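Local coordinates for protein DNA polymerase sliding clamp (Archaeoglobus fulgidus, PDB 1RWZ) that forms a ring-shaped homotrimeric sliding clamp that encircles DNA and probably tethers the replicative polymerase and other DNA-processing proteins to it, at residues A[148-162]-A[165-178]. Numbering follows the deposited sequence.
Sequences ISDQVIFRSDKEGFR and AKGDVDSIVFHMTE
Arg162 lays its side chain along the imidazole of His175, the two running side by side from a non-hydrogen-bonded antiparallel pair. CG of Arg162 lies 3.4 Å from CD2 of His175, and farther out NE sits over the centre of the ring, with the guanidinium inclined 34° to it. His175 holds CG anti to its backbone N (chi1 175°), which brings the ring back toward the 157–160 turn; there NE2 donates in the ring plane to Glu159 O at 3.1 Å, arriving above the carbonyl plane of the acceptor. The next pair, Phe161 and Met176, is closed by two backbone bonds, Phe161 N to Met176 O (2.9 Å) and Met176 N to Phe161 O (3.0 Å). On its face, CD2 of Phe161 meets CE2 of Phe174 at 4.3 Å, with both rings packed against strand 129-134.

At the other end Ile148 sets CG2 against Gly167 N (3.5 Å), CG1 on CG2 of Ile172 (3.9 Å) and CD1 on the Asp170 carboxylate. Ala165 CB rests against Val152 CG1, and waters link Ile148 O to Asp170 OD1 and Gln151 O to Lys166 N.

Second-shell bonds shape the turns. Asp157 OD1 accepts from Glu159 N in an Asx turn; long ion pairs join its OD2 to Arg162 NH1 (3.6 Å) and Glu159 OE1, in the guanidinium plane, to NH2. Ser149 OG takes Gln151 N in an ST turn. Asp170 OD2 forms a salt bridge with Arg73 and a hydrogen bond with Tyr106, both of the second subunit; strand 170-176 pairs with a strand there, so the 151-176 meander carries its own sheet across the interface. The Glu159 O bond requires a proton on NE2; the overlying guanidinium would probably disfavour a second, the more distant carboxylates offsetting this only partly.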
loop_
_atom_site.group_PDB
_atom_site.type_symbol
_atom_site.label_atom_id
_atom_site.label_comp_id
_atom_site.label_asym_id
_atom_site.label_seq_id
_atom_site.Cartn_x
_atom_site.Cartn_y
_atom_site.Cartn_z
ATOM N N ILE A 148 -17.067 9.424 13.834
ATOM C CA ILE A 148 -18.330 9.811 14.454
ATOM C C ILE A 148 -18.790 11.235 14.149
ATOM O O ILE A 148 -19.972 11.474 13.885
ATOM C CB ILE A 148 -18.241 9.662 15.996
ATOM C CG1 ILE A 148 -18.036 8.193 16.367
ATOM C CG2 ILE A 148 -19.493 10.215 16.658
ATOM C CD1 ILE A 148 -19.144 7.284 15.885
ATOM N N SER A 149 -17.858 12.180 14.181
ATOM C CA SER A 149 -18.208 13.575 13.960
ATOM C C SER A 149 -17.074 14.371 13.334
ATOM O O SER A 149 -15.973 13.860 13.143
ATOM C CB SER A 149 -18.600 14.204 15.304
ATOM O OG SER A 149 -18.936 15.572 15.170
ATOM N N ASP A 150 -17.355 15.626 13.000
ATOM C CA ASP A 150 -16.337 16.488 12.423
ATOM C C ASP A 150 -15.861 17.469 13.496
ATOM O O ASP A 150 -15.054 18.358 13.234
ATOM C CB ASP A 150 -16.891 17.222 11.195
ATOM C CG ASP A 150 -18.037 18.150 11.531
ATOM O OD1 ASP A 150 -18.787 17.864 12.485
ATOM O OD2 ASP A 150 -18.197 19.164 10.817
ATOM N N GLN A 151 -16.365 17.281 14.713
ATOM C CA GLN A 151 -15.999 18.113 15.858
ATOM C C GLN A 151 -15.808 17.251 17.096
ATOM O O GLN A 151 -16.499 16.254 17.276
ATOM C CB GLN A 151 -17.094 19.130 16.163
ATOM C CG GLN A 151 -17.354 20.110 15.061
ATOM C CD GLN A 151 -18.535 21.007 15.367
ATOM O OE1 GLN A 151 -18.712 22.044 14.743
ATOM N NE2 GLN A 151 -19.355 20.602 16.331
ATOM N N VAL A 152 -14.875 17.648 17.953
ATOM C CA VAL A 152 -14.614 16.912 19.183
ATOM C C VAL A 152 -14.419 17.853 20.355
ATOM O O VAL A 152 -13.953 18.983 20.194
ATOM C CB VAL A 152 -13.344 16.037 19.079
ATOM C CG1 VAL A 152 -13.573 14.896 18.121
ATOM C CG2 VAL A 152 -12.164 16.886 18.637
ATOM N N ILE A 153 -14.788 17.383 21.537
ATOM C CA ILE A 153 -14.615 18.163 22.747
ATOM C C ILE A 153 -13.398 17.624 23.491
ATOM O O ILE A 153 -13.249 16.409 23.633
ATOM C CB ILE A 153 -15.828 18.028 23.691
ATOM C CG1 ILE A 153 -17.044 18.731 23.085
ATOM C CG2 ILE A 153 -15.498 18.620 25.055
ATOM C CD1 ILE A 153 -18.328 18.516 23.865
ATOM N N PHE A 154 -12.517 18.523 23.921
ATOM C CA PHE A 154 -11.357 18.147 24.724
ATOM C C PHE A 154 -11.767 18.583 26.120
ATOM O O PHE A 154 -12.170 19.732 26.324
ATOM C CB PHE A 154 -10.094 18.915 24.322
ATOM C CG PHE A 154 -9.399 18.368 23.106
ATOM C CD1 PHE A 154 -8.110 18.790 22.793
ATOM C CD2 PHE A 154 -10.028 17.459 22.264
ATOM C CE1 PHE A 154 -7.457 18.314 21.657
ATOM C CE2 PHE A 154 -9.381 16.976 21.126
ATOM C CZ PHE A 154 -8.097 17.403 20.822
ATOM N N ARG A 155 -11.667 17.678 27.081
ATOM C CA ARG A 155 -12.072 17.989 28.441
ATOM C C ARG A 155 -11.043 17.491 29.444
ATOM O O ARG A 155 -10.557 16.368 29.344
ATOM C CB ARG A 155 -13.434 17.344 28.703
ATOM C CG ARG A 155 -13.958 17.445 30.114
ATOM C CD ARG A 155 -15.273 16.681 30.208
ATOM N NE ARG A 155 -15.712 16.482 31.585
ATOM C CZ ARG A 155 -16.769 15.751 31.928
ATOM N NH1 ARG A 155 -17.493 15.151 30.992
ATOM N NH2 ARG A 155 -17.101 15.619 33.205
ATOM N N SER A 156 -10.706 18.348 30.400
ATOM C CA SER A 156 -9.742 18.002 31.436
ATOM C C SER A 156 -10.256 18.429 32.806
ATOM O O SER A 156 -10.931 19.446 32.943
ATOM C CB SER A 156 -8.400 18.697 31.159
ATOM O OG SER A 156 -7.420 18.353 32.122
ATOM N N ASP A 157 -9.951 17.620 33.811
ATOM C CA ASP A 157 -10.306 17.922 35.190
ATOM C C ASP A 157 -9.484 16.989 36.060
ATOM O O ASP A 157 -8.610 16.284 35.556
ATOM C CB ASP A 157 -11.809 17.746 35.461
ATOM C CG ASP A 157 -12.302 16.339 35.201
ATOM O OD1 ASP A 157 -11.534 15.376 35.392
ATOM O OD2 ASP A 157 -13.481 16.199 34.818
ATOM N N LYS A 158 -9.744 16.976 37.359
ATOM C CA LYS A 158 -8.971 16.113 38.241
ATOM C C LYS A 158 -9.089 14.624 37.904
ATOM O O LYS A 158 -8.193 13.843 38.218
ATOM C CB LYS A 158 -9.369 16.375 39.696
ATOM C CG LYS A 158 -9.065 17.802 40.136
ATOM C CD LYS A 158 -9.393 18.048 41.602
ATOM C CE LYS A 158 -9.022 19.473 42.002
ATOM N NZ LYS A 158 -9.274 19.748 43.448
ATOM N N GLU A 159 -10.177 14.229 37.247
ATOM C CA GLU A 159 -10.380 12.823 36.892
ATOM C C GLU A 159 -9.683 12.373 35.606
ATOM O O GLU A 159 -9.812 11.215 35.201
ATOM C CB GLU A 159 -11.875 12.509 36.775
ATOM C CG GLU A 159 -12.621 12.468 38.095
ATOM C CD GLU A 159 -14.063 12.028 37.924
ATOM O OE1 GLU A 159 -14.288 10.931 37.366
ATOM O OE2 GLU A 159 -14.973 12.776 38.348
ATOM N N GLY A 160 -8.958 13.277 34.955
ATOM C CA GLY A 160 -8.268 12.887 33.739
ATOM C C GLY A 160 -8.559 13.712 32.500
ATOM O O GLY A 160 -9.100 14.816 32.580
ATOM N N PHE A 161 -8.199 13.155 31.348
ATOM C CA PHE A 161 -8.375 13.813 30.058
ATOM C C PHE A 161 -9.300 13.019 29.145
ATOM O O PHE A 161 -9.133 11.809 28.973
ATOM C CB PHE A 161 -7.006 13.980 29.394
ATOM C CG PHE A 161 -7.060 14.587 28.024
ATOM C CD1 PHE A 161 -7.611 15.852 27.825
ATOM C CD2 PHE A 161 -6.540 13.901 26.932
ATOM C CE1 PHE A 161 -7.639 16.421 26.557
ATOM C CE2 PHE A 161 -6.563 14.461 25.661
ATOM C CZ PHE A 161 -7.115 15.726 25.472
ATOM N N ARG A 162 -10.273 13.705 28.554
ATOM C CA ARG A 162 -11.214 13.045 27.658
ATOM C C ARG A 162 -11.338 13.768 26.327
ATOM O O ARG A 162 -11.180 14.984 26.251
ATOM C CB ARG A 162 -12.609 12.976 28.291
ATOM C CG ARG A 162 -12.675 12.311 29.649
ATOM C CD ARG A 162 -14.121 12.007 30.023
ATOM N NE ARG A 162 -14.251 11.535 31.401
ATOM C CZ ARG A 162 -14.287 12.333 32.464
ATOM N NH1 ARG A 162 -14.209 13.649 32.311
ATOM N NH2 ARG A 162 -14.396 11.816 33.682
ATOM N N ALA A 165 -16.801 12.771 21.048
ATOM C CA ALA A 165 -17.428 13.093 19.774
ATOM C C ALA A 165 -18.831 12.501 19.784
ATOM O O ALA A 165 -19.038 11.373 20.242
ATOM C CB ALA A 165 -16.615 12.518 18.618
ATOM N N LYS A 166 -19.799 13.264 19.290
ATOM C CA LYS A 166 -21.178 12.795 19.262
ATOM C C LYS A 166 -21.781 12.907 17.875
ATOM O O LYS A 166 -21.576 13.896 17.177
ATOM C CB LYS A 166 -22.030 13.595 20.250
ATOM C CG LYS A 166 -21.581 13.475 21.695
ATOM C CD LYS A 166 -22.498 14.264 22.618
ATOM C CE LYS A 166 -22.105 14.079 24.078
ATOM N NZ LYS A 166 -22.194 12.648 24.493
ATOM N N GLY A 167 -22.516 11.875 17.480
ATOM C CA GLY A 167 -23.163 11.869 16.182
ATOM C C GLY A 167 -24.656 11.786 16.408
ATOM O O GLY A 167 -25.117 11.918 17.539
ATOM N N ASP A 168 -25.423 11.560 15.348
ATOM C CA ASP A 168 -26.868 11.464 15.497
ATOM C C ASP A 168 -27.288 10.269 16.344
ATOM O O ASP A 168 -28.084 10.414 17.274
ATOM C CB ASP A 168 -27.545 11.381 14.126
ATOM C CG ASP A 168 -27.506 12.698 13.375
ATOM O OD1 ASP A 168 -27.956 13.718 13.942
ATOM O OD2 ASP A 168 -27.036 12.715 12.215
ATOM N N VAL A 169 -26.746 9.092 16.038
ATOM C CA VAL A 169 -27.115 7.888 16.773
ATOM C C VAL A 169 -25.974 7.195 17.517
ATOM O O VAL A 169 -26.187 6.176 18.177
ATOM C CB VAL A 169 -27.796 6.871 15.834
ATOM C CG1 VAL A 169 -29.069 7.482 15.259
ATOM C CG2 VAL A 169 -26.850 6.473 14.714
ATOM N N ASP A 170 -24.765 7.733 17.412
ATOM C CA ASP A 170 -23.640 7.141 18.123
ATOM C C ASP A 170 -22.719 8.193 18.726
ATOM O O ASP A 170 -22.856 9.390 18.460
ATOM C CB ASP A 170 -22.842 6.182 17.219
ATOM C CG ASP A 170 -22.440 6.799 15.891
ATOM O OD1 ASP A 170 -22.397 8.043 15.776
ATOM O OD2 ASP A 170 -22.145 6.024 14.955
ATOM N N SER A 171 -21.793 7.740 19.561
ATOM C CA SER A 171 -20.857 8.645 20.207
ATOM C C SER A 171 -19.605 7.885 20.592
ATOM O O SER A 171 -19.592 6.652 20.635
ATOM C CB SER A 171 -21.481 9.252 21.460
ATOM O OG SER A 171 -21.769 8.247 22.419
ATOM N N ILE A 172 -18.548 8.627 20.885
ATOM C CA ILE A 172 -17.300 8.000 21.266
ATOM C C ILE A 172 -16.592 8.852 22.302
ATOM O O ILE A 172 -16.596 10.085 22.225
ATOM C CB ILE A 172 -16.405 7.789 20.028
ATOM C CG1 ILE A 172 -15.252 6.851 20.370
ATOM C CG2 ILE A 172 -15.868 9.123 19.525
ATOM C CD1 ILE A 172 -14.591 6.258 19.141
ATOM N N VAL A 173 -16.012 8.190 23.296
ATOM C CA VAL A 173 -15.292 8.880 24.352
ATOM C C VAL A 173 -13.949 8.207 24.573
ATOM O O VAL A 173 -13.883 6.995 24.786
ATOM C CB VAL A 173 -16.061 8.849 25.691
ATOM C CG1 VAL A 173 -15.210 9.473 26.798
ATOM C CG2 VAL A 173 -17.385 9.592 25.556
ATOM N N PHE A 174 -12.888 9.001 24.484
ATOM C CA PHE A 174 -11.529 8.536 24.725
ATOM C C PHE A 174 -11.234 9.130 26.094
ATOM O O PHE A 174 -11.462 10.318 26.314
ATOM C CB PHE A 174 -10.565 9.117 23.689
ATOM C CG PHE A 174 -9.118 9.033 24.094
ATOM C CD1 PHE A 174 -8.394 7.857 23.918
ATOM C CD2 PHE A 174 -8.486 10.128 24.677
ATOM C CE1 PHE A 174 -7.058 7.775 24.317
ATOM C CE2 PHE A 174 -7.152 10.057 25.083
ATOM C CZ PHE A 174 -6.439 8.877 24.901
ATOM N N HIS A 175 -10.747 8.317 27.023
ATOM C CA HIS A 175 -10.470 8.826 28.353
ATOM C C HIS A 175 -9.257 8.173 28.987
ATOM O O HIS A 175 -9.100 6.951 28.948
ATOM C CB HIS A 175 -11.686 8.612 29.259
ATOM C CG HIS A 175 -11.456 9.000 30.687
ATOM N ND1 HIS A 175 -12.022 8.317 31.742
ATOM C CD2 HIS A 175 -10.733 10.004 31.235
ATOM C CE1 HIS A 175 -11.655 8.883 32.878
ATOM N NE2 HIS A 175 -10.872 9.909 32.598
ATOM N N MET A 176 -8.397 9.007 29.557
ATOM C CA MET A 176 -7.206 8.539 30.248
ATOM C C MET A 176 -7.109 9.256 31.582
ATOM O O MET A 176 -7.232 10.478 31.653
ATOM C CB MET A 176 -5.950 8.806 29.421
ATOM C CG MET A 176 -5.709 7.774 28.335
ATOM S SD MET A 176 -4.153 8.059 27.484
ATOM C CE MET A 176 -3.007 7.475 28.669
ATOM N N THR A 177 -6.902 8.487 32.644
ATOM C CA THR A 177 -6.782 9.050 33.980
ATOM C C THR A 177 -5.362 9.547 34.202
ATOM O O THR A 177 -4.465 9.276 33.409
ATOM C CB THR A 177 -7.082 7.997 35.060
ATOM O OG1 THR A 177 -6.167 6.906 34.915
ATOM C CG2 THR A 177 -8.506 7.482 34.929
ATOM N N GLU A 178 -5.164 10.271 35.296
ATOM C CA GLU A 178 -3.848 10.797 35.624
ATOM C C GLU A 178 -2.779 9.704 35.638
ATOM O O GLU A 178 -1.681 9.894 35.112
ATOM C CB GLU A 178 -3.896 11.498 36.982
ATOM C CG GLU A 178 -2.532 11.817 37.566
ATOM C CD GLU A 178 -2.630 12.610 38.851
ATOM O OE1 GLU A 178 -3.605 12.401 39.604
ATOM O OE2 GLU A 178 -1.728 13.434 39.112
HETATM O O HOH W 1 -21.918 9.715 13.515
HETATM O O HOH W 2 -21.673 15.723 14.869
HETATM O O HOH W 3 -18.947 16.041 18.521
#